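Local coordinates for putative pilus assembly-related protein (Burkholderia pseudomallei, PDB 4DAD) that forms the CheY-like receiver domain of a putative pilus assembly protein whose remaining part may bind and hydrolyse ATP, at residues Ala30-His35 / Asp74-Asp79; Asn22-Ser27 / Ala56-Arg61; Asp120-Pro125 / Arg129-Ala134. All blocks are in the same frame, centred on the assembly; numbering follows the deposited sequence.

In the fold
The three contacts are parts of one receiver domain, a five-stranded parallel sheet in the order 2-1-3-4-5 with helices on both faces. Contacts 1 and 2 interleave along the chain; contact 3 follows both. Contact 1 sits at the carboxyl ends of the strands, at the predicted phosphorylation site. Its centre is about 12 Å from that of contact 2, which it touches through Asp-74 and Ser-27, and about 14 Å from that of contact 3, where Trp-124 meets Arg-32 and His-35. Contacts 2 and 3 lie about 19 Å apart, centre to centre, and pack helices against opposite faces of the sheet. They are the helix-on-sheet packing of the fold; only contact 1 holds that site.

Contact 1. Residues Ala30-His35 / Asp74-Asp79; sequences ASRLAH and DGAALD
A chi1 of 171° sets the Asp-74 carboxylate beside its own carbonyl carbon and across from its backbone N, so that it reaches out from the end of strand 70-74 toward helix 30-43. Arg-32 comes to meet it by a bent route: CG turns away from the carbonyl carbon (chi1 -65°), and the chain kinks twice more, at chi2 and chi3, which lays the guanidinium across the acid. The two side chains cross nearly at right angles, their flat groups 72° apart. OD1 of Asp-74 sits over one face of the guanidinium, 3.1 Å from Arg-32 NH2, well out of its plane. OD2 lies 3.2 Å from Arg-32 NE, but its hydrogen bond goes to Ser-27. The methyl CB of Ala-76, at 3.4 Å from Arg-32 NH2, flanks the same group obliquely. Trp-124 adds a cation-pi partner to Arg-32, and Asp-29 accepts a hydrogen bond from its backbone N. Asp-74 is the predicted phosphorylation site of this receiver domain and carries no phosphoryl group here. The pairing is ionic, with no N-H aimed at OD1, and the guanidinium probably offsets some of the negative charge gathered at this site.

Contact 2. Residues Asn22-Ser27 / Ala56-Arg61; sequences NILVAS and AQIVQR. With SO4 (sulfate ion), chain B.
Ile-58 alone meets strand 22-26 from the helical side, and what it makes is purely apolar, although two close neighbours of Ile-58 in the chain hold a sulfate on the side facing away from the sheet. Its CG1 is anti to the carbonyl carbon (chi1 -66°) and the branch then runs on extended, which carries CD1 to within 3.9 Å of the methyl CB of Ala-26. The other branch, CG2, approaches the tip of Leu-24, 4.4 Å from its CD2. These two strand residues, alternating along the chain, point toward the helix, and the backbones stay well apart: 9.0 Å between CA of Ala-26 and CA of Ile-58. Beyond Ile-58 the chain makes a type I turn, closed by Arg-61 N to Ile-58 O at 3.0 Å. The turn sets Arg-61 beside Gln-57, and the two grip the ion. The arginine offers its edge, with the sulfur in its plane: NH1 donates to sulfate O1 at 3.0 Å, fairly straight at 162°, and NH2 to O2 at 2.9 Å. Gln-57 NE2 adds a longer bond to O4, 3.3 Å. The sulfate probably came from the crystallisation liquor. Around the apolar patch, Leu-89 of helix 80-92 also presses on Ile-58, while Thr-51 of strand 47-51 touches both Leu-24 and Ala-26, so helix 55-58 is seated on the sheet beside helix 80-92.

Contact 3. Residues Asp120-Pro125 / Arg129-Ala134; sequences DVLRWP and RALDDA
Leu-122 lays its forked end over the methyl of Ala-134, with CD2 of the leucine 3.6 Å from Ala-134 CB. Its CG is anti to the carbonyl carbon (chi1 -70°), which turns both methyls toward the helix: CD1 meets CD1 of Leu-131 at 4.2 Å, while CD2 also lies near the carbonyl of Ala-130, one turn back from Ala-134. The segment axes of strand and helix pass 9.3 Å apart and run nearly antiparallel, at 168°.

Two residues earlier, Asp-120 reaches the same helix from alongside, OD2 standing 3.8 Å from Ala-134 CA. A water joins them, donating to Asp-120 OD2 at 2.8 Å and to Ala-134 O at 2.6 Å. The buried carboxylate has charged partners as well: OD2 pairs with Arg-137 of the same chain and OD1 with Arg-115 of the second subunit, so it ties helix, strand and dimer partner together. On the outer side of the helix, Arg-129 NE and Asp-133 OD2 form a salt bridge of 3.2 Å whose hydrogen bond is weak, and Asp-133 OD1 lies over one face of the guanidinium.

After the strand comes Trp-124 and a cis peptide to Pro-125, where receiver domains usually carry a lysine before a cis-proline; the indole meets the ring of His-35, their planes at about 70°. Strand 118-123, at one edge of the sheet, bonds through its backbone to strand 97-102. Helix 128-140 lies beside helix 30-43, with Leu-131 touching Leu-39 and Ala-43, while Val-121 points to helix 107-114 on the other face.

Contact 1. Residues Ala30-His35 / Asp74-Asp79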
loop_
_atom_site.group_PDB
_atom_site.type_symbol
_atom_site.label_atom_id
_atom_site.label_comp_id
_atom_site.label_asym_id
_atom_site.label_seq_id
_atom_site.Cartn_x
_atom_site.Cartn_y
_atom_site.Cartn_z
ATOM N N ALA A 30 -16.048 -10.726 19.578
ATOM C CA ALA A 30 -16.091 -9.862 20.760
ATOM C C ALA A 30 -14.806 -9.956 21.576
ATOM O O ALA A 30 -14.313 -8.932 22.050
ATOM C CB ALA A 30 -17.279 -10.241 21.640
ATOM N N SER A 31 -14.286 -11.177 21.753
ATOM C CA SER A 31 -13.082 -11.419 22.532
ATOM C C SER A 31 -11.844 -10.921 21.771
ATOM O O SER A 31 -11.045 -10.207 22.378
ATOM C CB SER A 31 -12.965 -12.891 22.899
ATOM O OG SER A 31 -12.069 -13.067 23.979
ATOM N N ARG A 32 -11.727 -11.211 20.446
ATOM C CA ARG A 32 -10.596 -10.736 19.609
ATOM C C ARG A 32 -10.598 -9.207 19.502
ATOM O O ARG A 32 -9.531 -8.600 19.617
ATOM C CB ARG A 32 -10.599 -11.338 18.184
ATOM C CG ARG A 32 -10.383 -12.847 18.087
ATOM C CD ARG A 32 -9.156 -13.138 17.251
ATOM N NE ARG A 32 -9.439 -13.772 15.958
ATOM C CZ ARG A 32 -8.539 -13.904 14.980
ATOM N NH1 ARG A 32 -7.317 -13.398 15.115
ATOM N NH2 ARG A 32 -8.867 -14.507 13.845
ATOM N N LEU A 33 -11.797 -8.592 19.309
ATOM C CA LEU A 33 -11.955 -7.151 19.188
ATOM C C LEU A 33 -11.428 -6.461 20.445
ATOM O O LEU A 33 -10.532 -5.616 20.349
ATOM C CB LEU A 33 -13.424 -6.759 18.897
ATOM C CG LEU A 33 -13.742 -5.262 18.735
ATOM C CD1 LEU A 33 -12.976 -4.652 17.585
ATOM C CD2 LEU A 33 -15.209 -5.044 18.474
ATOM N N ALA A 34 -11.920 -6.877 21.612
ATOM C CA ALA A 34 -11.524 -6.327 22.915
ATOM C C ALA A 34 -10.024 -6.444 23.143
ATOM O O ALA A 34 -9.432 -5.520 23.700
ATOM C CB ALA A 34 -12.277 -7.032 24.044
ATOM N N HIS A 35 -9.423 -7.583 22.720
ATOM C CA HIS A 35 -7.999 -7.901 22.855
ATOM C C HIS A 35 -7.174 -7.029 21.899
ATOM O O HIS A 35 -6.195 -6.428 22.336
ATOM C CB HIS A 35 -7.758 -9.395 22.610
ATOM C CG HIS A 35 -6.342 -9.831 22.825
ATOM N ND1 HIS A 35 -5.819 -9.999 24.096
ATOM C CD2 HIS A 35 -5.385 -10.132 21.916
ATOM C CE1 HIS A 35 -4.570 -10.392 23.917
ATOM N NE2 HIS A 35 -4.268 -10.491 22.620
ATOM N N ASP A 74 -9.282 -7.565 11.419
ATOM C CA ASP A 74 -8.999 -8.943 11.794
ATOM C C ASP A 74 -9.407 -9.839 10.585
ATOM O O ASP A 74 -10.585 -9.871 10.203
ATOM C CB ASP A 74 -9.736 -9.309 13.092
ATOM C CG ASP A 74 -9.705 -10.773 13.489
ATOM O OD1 ASP A 74 -8.955 -11.546 12.857
ATOM O OD2 ASP A 74 -10.417 -11.144 14.449
ATOM N N GLY A 75 -8.418 -10.509 9.981
ATOM C CA GLY A 75 -8.595 -11.353 8.798
ATOM C C GLY A 75 -8.759 -12.837 9.041
ATOM O O GLY A 75 -8.064 -13.642 8.415
ATOM N N ALA A 76 -9.722 -13.201 9.923
ATOM C CA ALA A 76 -10.088 -14.566 10.331
ATOM C C ALA A 76 -10.526 -15.446 9.137
ATOM O O ALA A 76 -10.070 -16.592 9.008
ATOM C CB ALA A 76 -11.203 -14.511 11.367
ATOM N N ALA A 77 -11.406 -14.910 8.274
ATOM C CA ALA A 77 -11.868 -15.612 7.078
ATOM C C ALA A 77 -11.863 -14.648 5.876
ATOM O O ALA A 77 -12.879 -13.996 5.587
ATOM C CB ALA A 77 -13.252 -16.209 7.313
ATOM N N LEU A 78 -10.687 -14.520 5.215
ATOM C CA LEU A 78 -10.516 -13.646 4.052
ATOM C C LEU A 78 -11.201 -14.228 2.836
ATOM O O LEU A 78 -10.737 -15.232 2.291
ATOM C CB LEU A 78 -9.034 -13.414 3.732
ATOM C CG LEU A 78 -8.319 -12.360 4.527
ATOM C CD1 LEU A 78 -6.845 -12.691 4.619
ATOM C CD2 LEU A 78 -8.557 -10.961 3.934
ATOM N N ASP A 79 -12.321 -13.621 2.428
ATOM C CA ASP A 79 -13.071 -14.058 1.252
ATOM C C ASP A 79 -12.799 -13.090 0.123
ATOM O O ASP A 79 -12.279 -12.005 0.376
ATOM C CB ASP A 79 -14.590 -14.214 1.534
ATOM C CG ASP A 79 -15.269 -13.165 2.412
ATOM O OD1 ASP A 79 -14.702 -12.817 3.479
ATOM O OD2 ASP A 79 -16.431 -12.807 2.115
#

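Contact 2. Residues Asn22-Ser27 / Ala56-Arg61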
loop_
_atom_site.group_PDB
_atom_site.type_symbol
_atom_site.label_atom_id
_atom_site.label_comp_id
_atom_site.label_asym_id
_atom_site.label_seq_id
_atom_site.Cartn_x
_atom_site.Cartn_y
_atom_site.Cartn_z
ATOM N N ASN A 22 -6.400 8.517 15.001
ATOM C CA ASN A 22 -7.651 7.813 15.142
ATOM C C ASN A 22 -7.543 6.465 14.476
ATOM O O ASN A 22 -7.349 6.387 13.265
ATOM C CB ASN A 22 -8.784 8.649 14.547
ATOM C CG ASN A 22 -9.064 9.898 15.333
ATOM O OD1 ASN A 22 -8.756 10.012 16.526
ATOM N ND2 ASN A 22 -9.675 10.861 14.686
ATOM N N ILE A 23 -7.676 5.410 15.275
ATOM C CA ILE A 23 -7.618 4.013 14.838
ATOM C C ILE A 23 -8.982 3.332 14.977
ATOM O O ILE A 23 -9.576 3.335 16.048
ATOM C CB ILE A 23 -6.534 3.205 15.631
ATOM C CG1 ILE A 23 -5.169 3.966 15.664
ATOM C CG2 ILE A 23 -6.409 1.753 15.063
ATOM C CD1 ILE A 23 -3.939 3.152 15.916
ATOM N N LEU A 24 -9.459 2.723 13.896
ATOM C CA LEU A 24 -10.665 1.894 13.899
ATOM C C LEU A 24 -10.211 0.435 13.899
ATOM O O LEU A 24 -9.433 0.039 13.020
ATOM C CB LEU A 24 -11.562 2.206 12.710
ATOM C CG LEU A 24 -12.864 1.378 12.580
ATOM C CD1 LEU A 24 -13.837 1.634 13.768
ATOM C CD2 LEU A 24 -13.533 1.663 11.255
ATOM N N VAL A 25 -10.618 -0.329 14.926
ATOM C CA VAL A 25 -10.276 -1.763 15.091
ATOM C C VAL A 25 -11.527 -2.575 14.732
ATOM O O VAL A 25 -12.582 -2.347 15.311
ATOM C CB VAL A 25 -9.689 -2.122 16.499
ATOM C CG1 VAL A 25 -9.467 -3.624 16.615
ATOM C CG2 VAL A 25 -8.364 -1.409 16.736
ATOM N N ALA A 26 -11.425 -3.478 13.742
ATOM C CA ALA A 26 -12.579 -4.230 13.248
ATOM C C ALA A 26 -12.396 -5.713 13.384
ATOM O O ALA A 26 -11.434 -6.247 12.834
ATOM C CB ALA A 26 -12.833 -3.877 11.780
ATOM N N SER A 27 -13.338 -6.390 14.082
ATOM C CA SER A 27 -13.352 -7.862 14.260
ATOM C C SER A 27 -14.768 -8.390 14.565
ATOM O O SER A 27 -15.513 -7.755 15.286
ATOM C CB SER A 27 -12.384 -8.310 15.353
ATOM O OG SER A 27 -12.447 -9.723 15.504
ATOM N N ALA A 56 -17.411 -5.003 4.180
ATOM C CA ALA A 56 -18.538 -4.712 3.284
ATOM C C ALA A 56 -19.623 -3.807 3.942
ATOM O O ALA A 56 -20.367 -3.115 3.244
ATOM C CB ALA A 56 -19.154 -6.006 2.791
ATOM N N GLN A 57 -19.691 -3.798 5.277
ATOM C CA GLN A 57 -20.622 -2.945 6.009
ATOM C C GLN A 57 -19.973 -1.570 6.316
ATOM O O GLN A 57 -20.622 -0.529 6.174
ATOM C CB GLN A 57 -21.035 -3.638 7.293
ATOM C CG GLN A 57 -21.808 -4.914 7.083
ATOM C CD GLN A 57 -22.114 -5.552 8.405
ATOM O OE1 GLN A 57 -21.235 -5.776 9.244
ATOM N NE2 GLN A 57 -23.376 -5.812 8.638
ATOM N N ILE A 58 -18.685 -1.587 6.689
ATOM C CA ILE A 58 -17.889 -0.410 6.998
ATOM C C ILE A 58 -17.884 0.598 5.803
ATOM O O ILE A 58 -18.125 1.786 6.041
ATOM C CB ILE A 58 -16.457 -0.856 7.421
ATOM C CG1 ILE A 58 -16.490 -1.644 8.745
ATOM C CG2 ILE A 58 -15.514 0.314 7.536
ATOM C CD1 ILE A 58 -15.161 -2.403 9.085
ATOM N N VAL A 59 -17.666 0.123 4.538
ATOM C CA VAL A 59 -17.621 0.962 3.315
ATOM C C VAL A 59 -18.874 1.852 3.196
ATOM O O VAL A 59 -18.769 2.989 2.724
ATOM C CB VAL A 59 -17.417 0.190 1.968
ATOM C CG1 VAL A 59 -16.805 1.097 0.903
ATOM C CG2 VAL A 59 -16.552 -1.044 2.130
ATOM N N GLN A 60 -20.039 1.344 3.620
ATOM C CA GLN A 60 -21.320 2.057 3.541
ATOM C C GLN A 60 -21.373 3.344 4.407
ATOM O O GLN A 60 -22.252 4.174 4.188
ATOM C CB GLN A 60 -22.469 1.119 3.914
ATOM C CG GLN A 60 -22.666 -0.016 2.909
ATOM C CD GLN A 60 -23.875 -0.877 3.217
ATOM O OE1 GLN A 60 -23.799 -2.113 3.213
ATOM N NE2 GLN A 60 -25.027 -0.254 3.486
ATOM N N ARG A 61 -20.411 3.533 5.340
ATOM C CA ARG A 61 -20.350 4.705 6.222
ATOM C C ARG A 61 -19.261 5.672 5.769
ATOM O O ARG A 61 -18.343 5.927 6.535
ATOM C CB ARG A 61 -20.104 4.256 7.681
ATOM C CG ARG A 61 -21.348 3.814 8.433
ATOM C CD ARG A 61 -21.838 2.450 7.994
ATOM N NE ARG A 61 -22.908 1.951 8.854
ATOM C CZ ARG A 61 -23.727 0.954 8.530
ATOM N NH1 ARG A 61 -23.611 0.345 7.352
ATOM N NH2 ARG A 61 -24.687 0.573 9.374
HETATM S S SO4 B . -25.699 -2.557 7.477
HETATM O O1 SO4 B . -24.989 -2.086 6.284
HETATM O O2 SO4 B . -24.919 -2.200 8.672
HETATM O O3 SO4 B . -27.034 -1.934 7.566
HETATM O O4 SO4 B . -25.835 -4.019 7.372
#

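Contact 3. Residues Asp120-Pro125 / Arg129-Ala134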
loop_
_atom_site.group_PDB
_atom_site.type_symbol
_atom_site.label_atom_id
_atom_site.label_comp_id
_atom_site.label_asym_id
_atom_site.label_seq_id
_atom_site.Cartn_x
_atom_site.Cartn_y
_atom_site.Cartn_z
ATOM N N ASP A 120 0.036 -3.049 5.498
ATOM C CA ASP A 120 0.810 -3.896 6.391
ATOM C C ASP A 120 -0.014 -5.062 6.790
ATOM O O ASP A 120 -1.231 -4.948 6.892
ATOM C CB ASP A 120 1.287 -3.137 7.646
ATOM C CG ASP A 120 2.607 -3.617 8.247
ATOM O OD1 ASP A 120 2.993 -4.799 7.993
ATOM O OD2 ASP A 120 3.250 -2.819 8.978
ATOM N N VAL A 121 0.664 -6.180 7.046
ATOM C CA VAL A 121 0.083 -7.434 7.493
ATOM C C VAL A 121 0.792 -7.797 8.786
ATOM O O VAL A 121 2.023 -7.825 8.849
ATOM C CB VAL A 121 0.134 -8.543 6.406
ATOM C CG1 VAL A 121 -0.305 -9.884 6.958
ATOM C CG2 VAL A 121 -0.744 -8.169 5.214
ATOM N N LEU A 122 -0.007 -7.972 9.843
ATOM C CA LEU A 122 0.450 -8.332 11.183
ATOM C C LEU A 122 0.073 -9.748 11.504
ATOM O O LEU A 122 -1.012 -10.187 11.120
ATOM C CB LEU A 122 -0.140 -7.389 12.229
ATOM C CG LEU A 122 0.385 -5.983 12.194
ATOM C CD1 LEU A 122 -0.374 -5.109 13.179
ATOM C CD2 LEU A 122 1.900 -5.962 12.441
ATOM N N ARG A 123 0.971 -10.471 12.204
ATOM C CA ARG A 123 0.752 -11.865 12.577
ATOM C C ARG A 123 0.044 -11.984 13.911
ATOM O O ARG A 123 0.370 -11.290 14.877
ATOM C CB ARG A 123 2.076 -12.650 12.620
ATOM N N TRP A 124 -0.957 -12.844 13.929
ATOM C CA TRP A 124 -1.705 -13.209 15.117
ATOM C C TRP A 124 -1.108 -14.546 15.618
ATOM O O TRP A 124 -0.879 -15.438 14.790
ATOM C CB TRP A 124 -3.215 -13.309 14.828
ATOM C CG TRP A 124 -4.021 -13.664 16.042
ATOM C CD1 TRP A 124 -4.222 -14.914 16.564
ATOM C CD2 TRP A 124 -4.636 -12.745 16.951
ATOM N NE1 TRP A 124 -4.946 -14.832 17.731
ATOM C CE2 TRP A 124 -5.226 -13.512 17.988
ATOM C CE3 TRP A 124 -4.774 -11.347 16.979
ATOM C CZ2 TRP A 124 -5.946 -12.923 19.034
ATOM C CZ3 TRP A 124 -5.489 -10.766 18.018
ATOM C CH2 TRP A 124 -6.080 -11.552 19.020
ATOM N N PRO A 125 -0.807 -14.715 16.935
ATOM C CA PRO A 125 -1.024 -13.762 18.050
ATOM C C PRO A 125 -0.186 -12.495 17.876
ATOM O O PRO A 125 0.986 -12.572 17.491
ATOM C CB PRO A 125 -0.635 -14.580 19.298
ATOM C CG PRO A 125 0.281 -15.669 18.791
ATOM C CD PRO A 125 -0.237 -15.995 17.416
ATOM N N ARG A 129 5.985 -5.311 20.250
ATOM C CA ARG A 129 7.058 -4.722 19.440
ATOM C C ARG A 129 6.631 -4.632 17.964
ATOM O O ARG A 129 6.758 -3.564 17.360
ATOM C CB ARG A 129 8.370 -5.525 19.601
ATOM C CG ARG A 129 9.509 -5.187 18.626
ATOM C CD ARG A 129 10.162 -3.827 18.870
ATOM N NE ARG A 129 10.918 -3.363 17.698
ATOM C CZ ARG A 129 11.753 -2.324 17.688
ATOM N NH1 ARG A 129 11.962 -1.618 18.794
ATOM N NH2 ARG A 129 12.391 -1.987 16.572
ATOM N N ALA A 130 6.098 -5.736 17.408
ATOM C CA ALA A 130 5.593 -5.812 16.040
ATOM C C ALA A 130 4.521 -4.731 15.796
ATOM O O ALA A 130 4.636 -3.952 14.838
ATOM C CB ALA A 130 5.018 -7.195 15.778
ATOM N N LEU A 131 3.533 -4.641 16.724
ATOM C CA LEU A 131 2.434 -3.684 16.692
ATOM C C LEU A 131 2.942 -2.220 16.757
ATOM O O LEU A 131 2.503 -1.389 15.951
ATOM C CB LEU A 131 1.420 -3.962 17.828
ATOM C CG LEU A 131 0.292 -2.926 17.981
ATOM C CD1 LEU A 131 -0.552 -2.804 16.706
ATOM C CD2 LEU A 131 -0.571 -3.233 19.165
ATOM N N ASP A 132 3.817 -1.911 17.721
ATOM C CA ASP A 132 4.417 -0.594 17.902
ATOM C C ASP A 132 5.162 -0.192 16.613
ATOM O O ASP A 132 5.056 0.959 16.199
ATOM C CB ASP A 132 5.365 -0.602 19.132
ATOM C CG ASP A 132 6.189 0.665 19.357
ATOM O OD1 ASP A 132 5.623 1.780 19.224
ATOM O OD2 ASP A 132 7.393 0.542 19.706
ATOM N N ASP A 133 5.869 -1.145 15.963
ATOM C CA ASP A 133 6.576 -0.897 14.703
ATOM C C ASP A 133 5.587 -0.605 13.586
ATOM O O ASP A 133 5.754 0.380 12.855
ATOM C CB ASP A 133 7.466 -2.093 14.322
ATOM C CG ASP A 133 8.737 -2.233 15.127
ATOM O OD1 ASP A 133 9.015 -1.337 15.967
ATOM O OD2 ASP A 133 9.475 -3.223 14.901
ATOM N N ALA A 134 4.550 -1.448 13.474
ATOM C CA ALA A 134 3.466 -1.316 12.511
ATOM C C ALA A 134 2.784 0.062 12.613
ATOM O O ALA A 134 2.575 0.726 11.582
ATOM C CB ALA A 134 2.443 -2.421 12.743
HETATM O O HOH W 1 1.894 -0.361 9.286
#